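Local coordinates for DUF115 domain-containing protein (Magnetospirillum magneticum AMB-1, PDB 5MU5) that is a Maf glycosyltransferase involved in the formation of bacterial flagella, probably by glycosylating flagellin, at residues I291-G304 with L310-L322. Sequence-based numbering, arbitrary orientation.
Sequences IKANQDRAVIISCG and LLANGIQPDFQML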
loop_
_atom_site.group_PDB
_atom_site.type_symbol
_atom_site.label_atom_id
_atom_site.label_comp_id
_atom_site.label_asym_id
_atom_site.label_seq_id
_atom_site.Cartn_x
_atom_site.Cartn_y
_atom_site.Cartn_z
ATOM N N ILE A 291 27.969 -14.687 19.857
ATOM C CA ILE A 291 28.197 -13.891 18.666
ATOM C C ILE A 291 29.680 -13.523 18.616
ATOM O O ILE A 291 30.317 -13.588 17.565
ATOM C CB ILE A 291 27.361 -12.600 18.680
ATOM C CG1 ILE A 291 25.868 -12.928 18.641
ATOM C CG2 ILE A 291 27.704 -11.728 17.482
ATOM C CD1 ILE A 291 24.968 -11.736 18.890
ATOM N N LYS A 292 30.222 -13.144 19.764
ATOM C CA LYS A 292 31.622 -12.734 19.865
ATOM C C LYS A 292 32.570 -13.867 19.526
ATOM O O LYS A 292 33.502 -13.678 18.760
ATOM C CB LYS A 292 31.925 -12.206 21.256
ATOM C CG LYS A 292 33.266 -11.522 21.351
ATOM C CD LYS A 292 33.361 -10.638 22.580
ATOM C CE LYS A 292 34.658 -9.843 22.507
ATOM N NZ LYS A 292 34.879 -9.044 23.739
ATOM N N ALA A 293 32.286 -15.046 20.064
ATOM C CA ALA A 293 33.106 -16.237 19.839
ATOM C C ALA A 293 33.034 -16.749 18.405
ATOM O O ALA A 293 33.893 -17.511 17.990
ATOM C CB ALA A 293 32.686 -17.346 20.795
ATOM N N ASN A 294 32.038 -16.317 17.646
ATOM C CA ASN A 294 31.878 -16.780 16.276
ATOM C C ASN A 294 32.094 -15.723 15.188
ATOM O O ASN A 294 32.060 -16.053 14.013
ATOM C CB ASN A 294 30.489 -17.404 16.116
ATOM C CG ASN A 294 30.401 -18.765 16.753
ATOM O OD1 ASN A 294 30.789 -19.764 16.154
ATOM N ND2 ASN A 294 29.886 -18.818 17.975
ATOM N N GLN A 295 32.338 -14.473 15.560
ATOM C CA GLN A 295 32.410 -13.413 14.564
ATOM C C GLN A 295 33.522 -13.614 13.552
ATOM O O GLN A 295 33.449 -13.073 12.442
ATOM C CB GLN A 295 32.541 -12.030 15.202
ATOM C CG GLN A 295 33.903 -11.732 15.787
ATOM C CD GLN A 295 33.957 -10.338 16.356
ATOM O OE1 GLN A 295 33.639 -9.376 15.678
ATOM N NE2 GLN A 295 34.354 -10.221 17.611
ATOM N N ASP A 296 34.536 -14.392 13.914
ATOM C CA ASP A 296 35.620 -14.684 12.978
ATOM C C ASP A 296 35.201 -15.568 11.775
ATOM O O ASP A 296 35.850 -15.508 10.713
ATOM C CB ASP A 296 36.837 -15.268 13.709
ATOM C CG ASP A 296 36.539 -16.590 14.385
ATOM O OD1 ASP A 296 35.350 -16.874 14.689
ATOM O OD2 ASP A 296 37.502 -17.351 14.634
ATOM N N ARG A 297 34.125 -16.346 11.930
ATOM C CA ARG A 297 33.641 -17.235 10.877
ATOM C C ARG A 297 32.156 -17.076 10.494
ATOM O O ARG A 297 31.555 -17.964 9.875
ATOM C CB ARG A 297 33.940 -18.683 11.226
ATOM C CG ARG A 297 33.210 -19.221 12.440
ATOM C CD ARG A 297 33.774 -20.585 12.798
ATOM N NE ARG A 297 33.465 -20.968 14.169
ATOM C CZ ARG A 297 34.059 -20.463 15.250
ATOM N NH1 ARG A 297 35.005 -19.527 15.133
ATOM N NH2 ARG A 297 33.695 -20.884 16.459
ATOM N N ALA A 298 31.574 -15.935 10.825
ATOM C CA ALA A 298 30.225 -15.608 10.380
ATOM C C ALA A 298 30.172 -14.156 9.952
ATOM O O ALA A 298 30.914 -13.326 10.465
ATOM C CB ALA A 298 29.219 -15.858 11.485
ATOM N N VAL A 299 29.270 -13.833 9.033
ATOM C CA VAL A 299 29.136 -12.450 8.603
ATOM C C VAL A 299 28.178 -11.774 9.563
ATOM O O VAL A 299 27.110 -12.305 9.798
ATOM C CB VAL A 299 28.641 -12.392 7.153
ATOM C CG1 VAL A 299 28.251 -10.972 6.756
ATOM C CG2 VAL A 299 29.738 -12.957 6.255
ATOM N N ILE A 300 28.576 -10.642 10.147
ATOM C CA ILE A 300 27.720 -9.919 11.083
ATOM C C ILE A 300 26.997 -8.792 10.356
ATOM O O ILE A 300 27.634 -7.883 9.829
ATOM C CB ILE A 300 28.506 -9.283 12.235
ATOM C CG1 ILE A 300 29.408 -10.294 12.939
ATOM C CG2 ILE A 300 27.551 -8.631 13.226
ATOM C CD1 ILE A 300 28.717 -11.528 13.462
ATOM N N ILE A 301 25.673 -8.881 10.308
ATOM C CA ILE A 301 24.845 -7.844 9.731
ATOM C C ILE A 301 24.151 -7.139 10.896
ATOM O O ILE A 301 23.324 -7.728 11.607
ATOM C CB ILE A 301 23.841 -8.421 8.727
ATOM C CG1 ILE A 301 24.609 -8.991 7.543
ATOM C CG2 ILE A 301 22.872 -7.345 8.251
ATOM C CD1 ILE A 301 23.751 -9.464 6.405
ATOM N N SER A 302 24.532 -5.885 11.107
ATOM C CA SER A 302 24.016 -5.076 12.184
ATOM C C SER A 302 22.886 -4.256 11.634
ATOM O O SER A 302 23.058 -3.548 10.660
ATOM C CB SER A 302 25.109 -4.143 12.724
ATOM O OG SER A 302 24.598 -3.313 13.763
ATOM N N CYS A 303 21.729 -4.344 12.273
ATOM C CA CYS A 303 20.547 -3.629 11.811
ATOM C C CYS A 303 20.300 -2.382 12.651
ATOM O O CYS A 303 19.990 -2.478 13.840
ATOM C CB CYS A 303 19.352 -4.578 11.839
ATOM S SG CYS A 303 19.594 -5.950 10.679
ATOM N N GLY A 304 20.460 -1.215 12.031
ATOM C CA GLY A 304 20.244 0.052 12.722
ATOM C C GLY A 304 20.990 0.159 14.047
ATOM O O GLY A 304 22.207 -0.032 14.079
ATOM N N LEU A 310 26.823 -4.325 19.748
ATOM C CA LEU A 310 27.889 -5.088 19.134
ATOM C C LEU A 310 29.215 -4.383 19.392
ATOM O O LEU A 310 30.149 -4.991 19.941
ATOM C CB LEU A 310 27.648 -5.271 17.634
ATOM C CG LEU A 310 26.370 -6.035 17.309
ATOM C CD1 LEU A 310 26.034 -5.940 15.842
ATOM C CD2 LEU A 310 26.491 -7.485 17.724
ATOM N N LEU A 311 29.290 -3.100 19.040
ATOM C CA LEU A 311 30.549 -2.371 19.179
ATOM C C LEU A 311 31.008 -2.230 20.632
ATOM O O LEU A 311 32.180 -2.411 20.909
ATOM C CB LEU A 311 30.470 -1.002 18.503
ATOM C CG LEU A 311 30.313 -1.049 16.985
ATOM C CD1 LEU A 311 29.923 0.323 16.447
ATOM C CD2 LEU A 311 31.580 -1.555 16.303
ATOM N N ALA A 312 30.098 -1.931 21.553
ATOM C CA ALA A 312 30.463 -1.842 22.972
ATOM C C ALA A 312 31.066 -3.155 23.489
ATOM O O ALA A 312 31.857 -3.139 24.407
ATOM C CB ALA A 312 29.257 -1.446 23.814
ATOM N N ASN A 313 30.702 -4.290 22.889
ATOM C CA ASN A 313 31.253 -5.604 23.279
ATOM C C ASN A 313 32.413 -6.096 22.417
ATOM O O ASN A 313 32.803 -7.262 22.502
ATOM C CB ASN A 313 30.131 -6.649 23.254
ATOM C CG ASN A 313 29.127 -6.450 24.372
ATOM O OD1 ASN A 313 29.345 -6.895 25.488
ATOM N ND2 ASN A 313 28.016 -5.808 24.067
ATOM N N GLY A 314 32.955 -5.217 21.581
ATOM C CA GLY A 314 34.059 -5.569 20.719
ATOM C C GLY A 314 33.675 -6.535 19.616
ATOM O O GLY A 314 34.410 -7.474 19.316
ATOM N N ILE A 315 32.516 -6.315 19.012
ATOM C CA ILE A 315 32.080 -7.139 17.893
ATOM C C ILE A 315 32.038 -6.227 16.691
ATOM O O ILE A 315 31.404 -5.190 16.732
ATOM C CB ILE A 315 30.708 -7.759 18.159
ATOM C CG1 ILE A 315 30.802 -8.720 19.366
ATOM C CG2 ILE A 315 30.199 -8.457 16.907
ATOM C CD1 ILE A 315 29.465 -9.179 19.940
ATOM N N GLN A 316 32.740 -6.603 15.631
ATOM C CA GLN A 316 32.803 -5.787 14.424
ATOM C C GLN A 316 31.714 -6.188 13.412
ATOM O O GLN A 316 31.761 -7.258 12.849
ATOM C CB GLN A 316 34.190 -5.941 13.788
ATOM C CG GLN A 316 34.375 -5.244 12.445
ATOM C CD GLN A 316 34.225 -3.733 12.533
ATOM O OE1 GLN A 316 34.870 -3.083 13.355
ATOM N NE2 GLN A 316 33.383 -3.163 11.677
ATOM N N PRO A 317 30.716 -5.325 13.188
ATOM C CA PRO A 317 29.814 -5.616 12.081
ATOM C C PRO A 317 30.556 -5.639 10.747
ATOM O O PRO A 317 31.452 -4.838 10.531
ATOM C CB PRO A 317 28.846 -4.431 12.067
ATOM C CG PRO A 317 29.003 -3.757 13.360
ATOM C CD PRO A 317 30.342 -4.108 13.916
ATOM N N ASP A 318 30.179 -6.546 9.864
ATOM C CA ASP A 318 30.701 -6.567 8.512
ATOM C C ASP A 318 29.853 -5.609 7.694
ATOM O O ASP A 318 30.357 -4.846 6.867
ATOM C CB ASP A 318 30.642 -7.980 7.973
ATOM C CG ASP A 318 31.581 -8.942 8.748
ATOM O OD1 ASP A 318 32.814 -8.811 8.570
ATOM O OD2 ASP A 318 31.093 -9.832 9.506
ATOM N N PHE A 319 28.550 -5.628 7.956
ATOM C CA PHE A 319 27.627 -4.707 7.310
ATOM C C PHE A 319 26.784 -4.006 8.335
ATOM O O PHE A 319 26.398 -4.613 9.330
ATOM C CB PHE A 319 26.748 -5.425 6.294
ATOM C CG PHE A 319 27.530 -6.041 5.180
ATOM C CD1 PHE A 319 28.144 -5.236 4.232
ATOM C CD2 PHE A 319 27.688 -7.414 5.093
ATOM C CE1 PHE A 319 28.886 -5.784 3.200
ATOM C CE2 PHE A 319 28.429 -7.972 4.068
ATOM C CZ PHE A 319 29.037 -7.148 3.124
ATOM N N GLN A 320 26.548 -2.720 8.099
ATOM C CA GLN A 320 25.642 -1.918 8.908
ATOM C C GLN A 320 24.469 -1.516 8.006
ATOM O O GLN A 320 24.660 -0.954 6.920
ATOM C CB GLN A 320 26.360 -0.685 9.479
ATOM C CG GLN A 320 25.454 0.339 10.162
ATOM C CD GLN A 320 24.852 -0.182 11.457
ATOM O OE1 GLN A 320 25.495 -0.923 12.204
ATOM N NE2 GLN A 320 23.619 0.212 11.734
ATOM N N MET A 321 23.253 -1.816 8.462
ATOM C CA MET A 321 22.062 -1.562 7.655
ATOM C C MET A 321 21.347 -0.309 8.116
ATOM O O MET A 321 21.255 -0.033 9.335
ATOM C CB MET A 321 21.087 -2.720 7.733
ATOM C CG MET A 321 21.686 -4.085 7.495
ATOM S SD MET A 321 22.324 -4.363 5.847
ATOM C CE MET A 321 20.877 -3.897 4.875
ATOM N N LEU A 322 20.857 0.451 7.139
ATOM C CA LEU A 322 20.042 1.612 7.419
ATOM C C LEU A 322 18.909 1.673 6.405
ATOM O O LEU A 322 19.162 1.634 5.195
ATOM C CB LEU A 322 20.867 2.883 7.355
ATOM C CG LEU A 322 20.163 4.135 7.855
ATOM C CD1 LEU A 322 19.803 4.021 9.335
ATOM C CD2 LEU A 322 21.031 5.367 7.598
#
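With CG set between its backbone N and carbonyl carbon (chi1 74°) and the chain extended beyond, Gln-295 reaches across to lay its amide against the backbone of 314-316. Gln-295 OE1 accepts from Gln-316 N at 2.9 Å. On the same amide, Gln-295 NE2 gives a nearly straight bond (170°) to an in-plane lone pair of Gly-314 O. With Gln-295 cut back to an alanine, Gln-316 N and Gly-314 O are likely to lose these partners, leaving the turn after helix 307-312 less firmly tied to 291-295. That turn is a Schellman motif with Gly-314 as C-prime residue; Lys-292 NZ, on an extended chain, reaches Asn-313 O from above the carbonyl plane. In the same region, Ile-315 CD1 packs on Ile-291 CG2 (4.0 Å), the two side chains crossing at about a right angle.

A bend at chi2 (68°) sets the Gln-320 amide between the Ser-302 hydroxyl and Gly-304 O: Gln-320 OE1 takes Ser-302 OG at 3.0 Å while Gln-320 NE2 holds Gly-304 O at 2.7 Å. Where the strands begin, Asp-318 OD2 turns its anti lone pair to Ile-300 N (2.7 Å), and Ile-300 O accepts from both Asp-318 N and Phe-319 N. Parallel pairing continues from Ser-302 N to Phe-319 O, then from Met-321 N to Ser-302 O, and ends with Gly-304 N on Met-321 O. Ile-301 CG2 meets Met-321 CG at 3.6 Å on the face that also carries Phe-319 and Cys-303.

Lys-518 forms a salt bridge with Asp-318 OD2. Strands 299-303 and 319-322 and helix 307-312 make a beta-alpha-beta unit of the MptE-like region, flanked in the sheet by strands 275-278 and 346-350, with helix 393-404 packing on Ile-301 and Met-321.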